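PDB 6ZD1: telomerase reverse transcriptase from Candida tropicalis MYA-3404, which probably elongates telomeres by copying a template within the enzyme's RNA component, adding simple sequence repeats to chromosome ends as an RNA-directed DNA polymerase. Local coordinates for residues A[314-319]-A[563-568]; A[335-340]-A[551-556]. One frame throughout, in Å; residues are numbered along the deposited sequence.

Contact 1 of 2, residues A[314-319]-A[563-568]; sequences DRILTF and LDVKKD
In the helical turn that lays Ile-316 and Leu-317 against Val-565, the carbonyl O of Asp-314 is gripped twice by Thr-318: its backbone N at 2.8 Å and its OG1 at 2.9 Å arrive from opposite faces of the carbonyl plane. This turn meets 563-568 almost entirely through apolar side chains, with no hydrogen bond between the segments. Val-565 touches two helix residues with one methyl. Its CG2, anti to the carbonyl carbon, lies 3.8 Å from Ile-316 CG2, the two side chains meeting nearly at right angles, and 4.1 Å from Leu-317 CD2. That same leucine methyl reaches back to Leu-563 O at 4.0 Å, on the partly exposed side. Leu-563 uses both branches: CD2 reaches Ile-316 CG2 at 4.2 Å, and CD1 approaches the Phe-319 ring obliquely, 3.9 Å from CD2. In Phe-319, CG stands opposite the backbone N (chi1 -174°), beside the carbonyl carbon. Ile-316 also touches Leu-498 and Ile-558, so this face of the helix meets strands of two sheets. The contact thus belongs to a helix packed on the sheets of what is, from the sequence family, the reverse transcriptase palm, here reaching strand 565-567 at the edge of a small antiparallel sheet.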
loop_
_atom_site.group_PDB
_atom_site.type_symbol
_atom_site.label_atom_id
_atom_site.label_comp_id
_atom_site.label_asym_id
_atom_site.label_seq_id
_atom_site.Cartn_x
_atom_site.Cartn_y
_atom_site.Cartn_z
ATOM N N ASP A 314 1.048 -6.158 -22.544
ATOM C CA ASP A 314 1.079 -5.454 -23.819
ATOM C C ASP A 314 2.330 -5.793 -24.615
ATOM O O ASP A 314 2.275 -5.916 -25.844
ATOM C CB ASP A 314 0.978 -3.947 -23.587
ATOM C CG ASP A 314 -0.455 -3.477 -23.455
ATOM O OD1 ASP A 314 -1.065 -3.131 -24.489
ATOM O OD2 ASP A 314 -0.978 -3.475 -22.321
ATOM N N ARG A 315 3.474 -5.931 -23.940
ATOM C CA ARG A 315 4.690 -6.286 -24.664
ATOM C C ARG A 315 4.605 -7.698 -25.236
ATOM O O ARG A 315 5.183 -7.971 -26.294
ATOM C CB ARG A 315 5.908 -6.137 -23.747
ATOM C CG ARG A 315 6.187 -4.700 -23.310
ATOM C CD ARG A 315 7.094 -3.947 -24.279
ATOM N NE ARG A 315 8.507 -4.103 -23.942
ATOM C CZ ARG A 315 9.369 -4.829 -24.646
ATOM N NH1 ARG A 315 8.967 -5.464 -25.740
ATOM N NH2 ARG A 315 10.636 -4.916 -24.262
ATOM N N ILE A 316 3.871 -8.594 -24.571
ATOM C CA ILE A 316 3.643 -9.934 -25.106
ATOM C C ILE A 316 2.627 -9.901 -26.243
ATOM O O ILE A 316 2.805 -10.564 -27.272
ATOM C CB ILE A 316 3.208 -10.888 -23.978
ATOM C CG1 ILE A 316 4.331 -11.041 -22.958
ATOM C CG2 ILE A 316 2.826 -12.249 -24.534
ATOM C CD1 ILE A 316 3.919 -11.790 -21.716
ATOM N N LEU A 317 1.543 -9.139 -26.073
ATOM C CA LEU A 317 0.548 -9.008 -27.135
ATOM C C LEU A 317 1.141 -8.352 -28.375
ATOM O O LEU A 317 0.805 -8.729 -29.504
ATOM C CB LEU A 317 -0.655 -8.215 -26.633
ATOM C CG LEU A 317 -1.512 -8.910 -25.574
ATOM C CD1 LEU A 317 -2.718 -8.055 -25.233
ATOM C CD2 LEU A 317 -1.945 -10.288 -26.047
ATOM N N THR A 318 2.001 -7.350 -28.188
ATOM C CA THR A 318 2.720 -6.782 -29.323
ATOM C C THR A 318 3.696 -7.795 -29.910
ATOM O O THR A 318 3.840 -7.893 -31.134
ATOM C CB THR A 318 3.442 -5.501 -28.897
ATOM O OG1 THR A 318 2.480 -4.556 -28.410
ATOM C CG2 THR A 318 4.196 -4.884 -30.067
ATOM N N PHE A 319 4.359 -8.573 -29.048
ATOM C CA PHE A 319 5.224 -9.647 -29.527
ATOM C C PHE A 319 4.430 -10.662 -30.338
ATOM O O PHE A 319 4.867 -11.093 -31.412
ATOM C CB PHE A 319 5.914 -10.315 -28.334
ATOM C CG PHE A 319 6.937 -11.354 -28.709
ATOM C CD1 PHE A 319 8.143 -10.988 -29.288
ATOM C CD2 PHE A 319 6.706 -12.697 -28.440
ATOM C CE1 PHE A 319 9.088 -11.944 -29.620
ATOM C CE2 PHE A 319 7.646 -13.658 -28.767
ATOM C CZ PHE A 319 8.840 -13.282 -29.358
ATOM N N LEU A 563 -0.199 -17.464 -27.274
ATOM C CA LEU A 563 0.176 -16.194 -26.645
ATOM C C LEU A 563 -1.059 -15.413 -26.200
ATOM O O LEU A 563 -1.124 -14.187 -26.318
ATOM C CB LEU A 563 1.075 -15.350 -27.555
ATOM C CG LEU A 563 2.547 -15.782 -27.616
ATOM C CD1 LEU A 563 3.400 -14.721 -28.298
ATOM C CD2 LEU A 563 3.091 -16.091 -26.230
ATOM N N ASP A 564 -2.060 -16.136 -25.705
ATOM C CA ASP A 564 -3.196 -15.518 -25.038
ATOM C C ASP A 564 -2.783 -15.089 -23.633
ATOM O O ASP A 564 -2.165 -15.864 -22.900
ATOM C CB ASP A 564 -4.365 -16.498 -24.975
ATOM C CG ASP A 564 -5.609 -15.886 -24.368
ATOM O OD1 ASP A 564 -6.377 -15.236 -25.110
ATOM O OD2 ASP A 564 -5.821 -16.054 -23.149
ATOM N N VAL A 565 -3.116 -13.855 -23.263
ATOM C CA VAL A 565 -2.763 -13.287 -21.963
ATOM C C VAL A 565 -4.056 -12.850 -21.283
ATOM O O VAL A 565 -4.692 -11.881 -21.714
ATOM C CB VAL A 565 -1.792 -12.106 -22.099
ATOM C CG1 VAL A 565 -1.440 -11.546 -20.728
ATOM C CG2 VAL A 565 -0.536 -12.519 -22.852
ATOM N N LYS A 566 -4.440 -13.549 -20.216
ATOM C CA LYS A 566 -5.661 -13.253 -19.474
ATOM C C LYS A 566 -5.325 -12.996 -18.010
ATOM O O LYS A 566 -4.514 -13.711 -17.414
ATOM C CB LYS A 566 -6.669 -14.408 -19.594
ATOM C CG LYS A 566 -8.124 -14.017 -19.337
ATOM C CD LYS A 566 -8.566 -14.346 -17.916
ATOM C CE LYS A 566 -10.004 -13.899 -17.653
ATOM N NZ LYS A 566 -10.167 -12.418 -17.774
ATOM N N LYS A 567 -5.971 -11.988 -17.428
ATOM C CA LYS A 567 -5.682 -11.591 -16.055
ATOM C C LYS A 567 -6.471 -12.449 -15.076
ATOM O O LYS A 567 -7.637 -12.779 -15.315
ATOM C CB LYS A 567 -6.017 -10.114 -15.834
ATOM C CG LYS A 567 -4.942 -9.125 -16.282
ATOM C CD LYS A 567 -4.766 -9.103 -17.797
ATOM C CE LYS A 567 -6.077 -8.820 -18.514
ATOM N NZ LYS A 567 -5.929 -8.905 -19.994
ATOM N N ASP A 568 -5.825 -12.805 -13.963
ATOM C CA ASP A 568 -6.471 -13.649 -12.962
ATOM C C ASP A 568 -7.636 -12.919 -12.304
ATOM O O ASP A 568 -8.775 -13.403 -12.312
ATOM C CB ASP A 568 -5.448 -14.083 -11.908
ATOM C CG ASP A 568 -5.901 -15.294 -11.113
ATOM O OD1 ASP A 568 -5.029 -16.059 -10.652
ATOM O OD2 ASP A 568 -7.124 -15.496 -10.965
#

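Contact 2 of 2, residues A[335-340]-A[551-556]; sequences MIKFDM and MTFVGL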
loop_
_atom_site.group_PDB
_atom_site.type_symbol
_atom_site.label_atom_id
_atom_site.label_comp_id
_atom_site.label_asym_id
_atom_site.label_seq_id
_atom_site.Cartn_x
_atom_site.Cartn_y
_atom_site.Cartn_z
HETATM N N MSE A 335 9.182 -20.739 -23.661
HETATM C CA MSE A 335 9.200 -19.713 -22.631
HETATM C C MSE A 335 9.636 -20.220 -21.267
HETATM O O MSE A 335 9.393 -21.371 -20.898
HETATM C CB MSE A 335 7.834 -19.042 -22.522
HETATM C CG MSE A 335 6.684 -19.985 -22.282
HETATM SE SE MSE A 335 5.012 -18.991 -22.231
HETATM C CE MSE A 335 5.063 -18.241 -24.028
ATOM N N ILE A 336 10.289 -19.326 -20.532
ATOM C CA ILE A 336 10.897 -19.629 -19.244
ATOM C C ILE A 336 10.615 -18.462 -18.305
ATOM O O ILE A 336 10.742 -17.297 -18.699
ATOM C CB ILE A 336 12.413 -19.875 -19.395
ATOM C CG1 ILE A 336 13.090 -20.034 -18.035
ATOM C CG2 ILE A 336 13.064 -18.772 -20.223
ATOM C CD1 ILE A 336 13.046 -21.443 -17.519
ATOM N N LYS A 337 10.182 -18.764 -17.083
ATOM C CA LYS A 337 10.037 -17.758 -16.039
ATOM C C LYS A 337 10.928 -18.123 -14.861
ATOM O O LYS A 337 11.098 -19.306 -14.540
ATOM C CB LYS A 337 8.577 -17.606 -15.579
ATOM C CG LYS A 337 8.101 -18.665 -14.603
ATOM C CD LYS A 337 6.749 -18.309 -14.019
ATOM C CE LYS A 337 6.321 -19.327 -12.979
ATOM N NZ LYS A 337 4.991 -18.995 -12.404
ATOM N N PHE A 338 11.502 -17.103 -14.226
ATOM C CA PHE A 338 12.406 -17.308 -13.104
ATOM C C PHE A 338 12.427 -16.042 -12.259
ATOM O O PHE A 338 12.290 -14.938 -12.791
ATOM C CB PHE A 338 13.819 -17.687 -13.582
ATOM C CG PHE A 338 14.449 -16.689 -14.526
ATOM C CD1 PHE A 338 14.196 -16.738 -15.892
ATOM C CD2 PHE A 338 15.318 -15.720 -14.049
ATOM C CE1 PHE A 338 14.783 -15.824 -16.760
ATOM C CE2 PHE A 338 15.908 -14.807 -14.910
ATOM C CZ PHE A 338 15.641 -14.862 -16.270
ATOM N N ASP A 339 12.536 -16.216 -10.943
ATOM C CA ASP A 339 12.505 -15.109 -9.999
ATOM C C ASP A 339 13.754 -15.112 -9.123
ATOM O O ASP A 339 14.524 -16.075 -9.094
ATOM C CB ASP A 339 11.243 -15.161 -9.125
ATOM C CG ASP A 339 11.166 -16.417 -8.273
ATOM O OD1 ASP A 339 11.489 -17.515 -8.777
ATOM O OD2 ASP A 339 10.776 -16.304 -7.092
HETATM N N MSE A 340 13.936 -14.014 -8.393
HETATM C CA MSE A 340 15.096 -13.848 -7.522
HETATM C C MSE A 340 14.763 -14.103 -6.053
HETATM O O MSE A 340 13.687 -13.737 -5.571
HETATM C CB MSE A 340 15.692 -12.448 -7.689
HETATM C CG MSE A 340 16.168 -12.146 -9.107
HETATM SE SE MSE A 340 17.399 -13.498 -9.793
HETATM C CE MSE A 340 17.816 -12.708 -11.526
HETATM N N MSE A 551 1.097 -21.043 -18.638
HETATM C CA MSE A 551 2.022 -20.611 -17.597
HETATM C C MSE A 551 1.471 -19.381 -16.885
HETATM O O MSE A 551 0.888 -18.500 -17.517
HETATM C CB MSE A 551 3.402 -20.301 -18.180
HETATM C CG MSE A 551 4.376 -19.716 -17.166
HETATM SE SE MSE A 551 6.116 -19.229 -17.900
HETATM C CE MSE A 551 6.752 -21.011 -18.373
ATOM N N THR A 552 1.644 -19.327 -15.567
ATOM C CA THR A 552 1.217 -18.183 -14.772
ATOM C C THR A 552 2.424 -17.293 -14.499
ATOM O O THR A 552 3.318 -17.657 -13.727
ATOM C CB THR A 552 0.561 -18.629 -13.467
ATOM O OG1 THR A 552 -0.628 -19.371 -13.763
ATOM C CG2 THR A 552 0.189 -17.419 -12.624
ATOM N N PHE A 553 2.453 -16.137 -15.146
ATOM C CA PHE A 553 3.378 -15.077 -14.794
ATOM C C PHE A 553 2.654 -14.157 -13.814
ATOM O O PHE A 553 1.557 -14.473 -13.347
ATOM C CB PHE A 553 3.874 -14.370 -16.052
ATOM C CG PHE A 553 5.131 -13.580 -15.845
ATOM C CD1 PHE A 553 6.184 -14.108 -15.121
ATOM C CD2 PHE A 553 5.260 -12.311 -16.381
ATOM C CE1 PHE A 553 7.343 -13.382 -14.928
ATOM C CE2 PHE A 553 6.417 -11.581 -16.194
ATOM C CZ PHE A 553 7.461 -12.120 -15.466
ATOM N N VAL A 554 3.257 -13.017 -13.470
ATOM C CA VAL A 554 2.682 -12.168 -12.432
ATOM C C VAL A 554 1.277 -11.744 -12.838
ATOM O O VAL A 554 1.092 -10.966 -13.783
ATOM C CB VAL A 554 3.580 -10.953 -12.193
ATOM C CG1 VAL A 554 4.735 -11.330 -11.292
ATOM C CG2 VAL A 554 4.114 -10.425 -13.521
ATOM N N GLY A 555 0.280 -12.214 -12.091
ATOM C CA GLY A 555 -1.104 -11.849 -12.332
ATOM C C GLY A 555 -1.693 -12.287 -13.662
ATOM O O GLY A 555 -2.875 -12.039 -13.926
ATOM N N LEU A 556 -0.899 -12.946 -14.505
ATOM C CA LEU A 556 -1.295 -13.256 -15.873
ATOM C C LEU A 556 -1.279 -14.756 -16.123
ATOM O O LEU A 556 -0.377 -15.466 -15.667
ATOM C CB LEU A 556 -0.367 -12.584 -16.884
ATOM C CG LEU A 556 -0.161 -11.080 -16.755
ATOM C CD1 LEU A 556 0.835 -10.600 -17.798
ATOM C CD2 LEU A 556 -1.485 -10.355 -16.893
#
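The Phe-553 ring carries CG2 of its neighbour Val-554 over one face, 3.6 Å above the plane and shifted toward the rim, while Lys-337 CB comes up obliquely to within 4.3 Å of Phe-553 CD1. Ile-505 and Val-312 also touch this phenylalanine, so it is buried between a palm strand and helix 309-326. Lys-337 and Met-551 carry most of the contact. The lysine CG stands between the backbone N and the carbonyl carbon (chi1 80°), and beyond that the chain is fully extended, carrying NZ across to the other strand. There NZ donates to Thr-552 O at a modelled 2.5 Å, a distance short enough to be read with caution; the approach is nearly straight down the carbonyl bond, at 165°. Along the way the aliphatic part of the lysine runs past Met-551, with CB 3.8 Å from SE, the two chains pointing in opposite senses. Met-551, like Met-335, is a selenomethionine. In Met-551 the bend at chi3 (-66°) directs CE toward Met-335, 3.7 Å from its O and 4.0 Å from its CG. The hydroxyl of Thr-552 is engaged apart from this contact, with Asp-557 of the next strand.

The two strands are not paired: their axes come no nearer than 8.8 Å and diverge by 42°, so side chains fill the gap. A type II turn from Phe-553 to Leu-556, with Gly-555 at positive phi, reverses the second strand. A hairpin leaning on the palm sheet beside the strand that carries Asp-339 is consistent with the primer-grip hairpin (motif E) set against motif A in reverse transcriptases.

Followed from the N terminus, the chain runs through helix 309-326 and, after a short connection, strand 334-339, so the first halves of both contacts are close neighbours in sequence. It next makes a long excursion that includes strands 495-500 and 503-508 before strand 539-541 completes the four-stranded palm sheet. Hairpin 550-553/556-559 then closes contact 2, and strand 565-567 closes contact 1, whose loop encloses the other. The nested loops touch where Leu-563 CD2 packs on Met-335 CE at 3.7 Å and Asp-568 N probably bonds to Gly-555 O. Together they join the small three-stranded sheet to the palm sheet and to its helix.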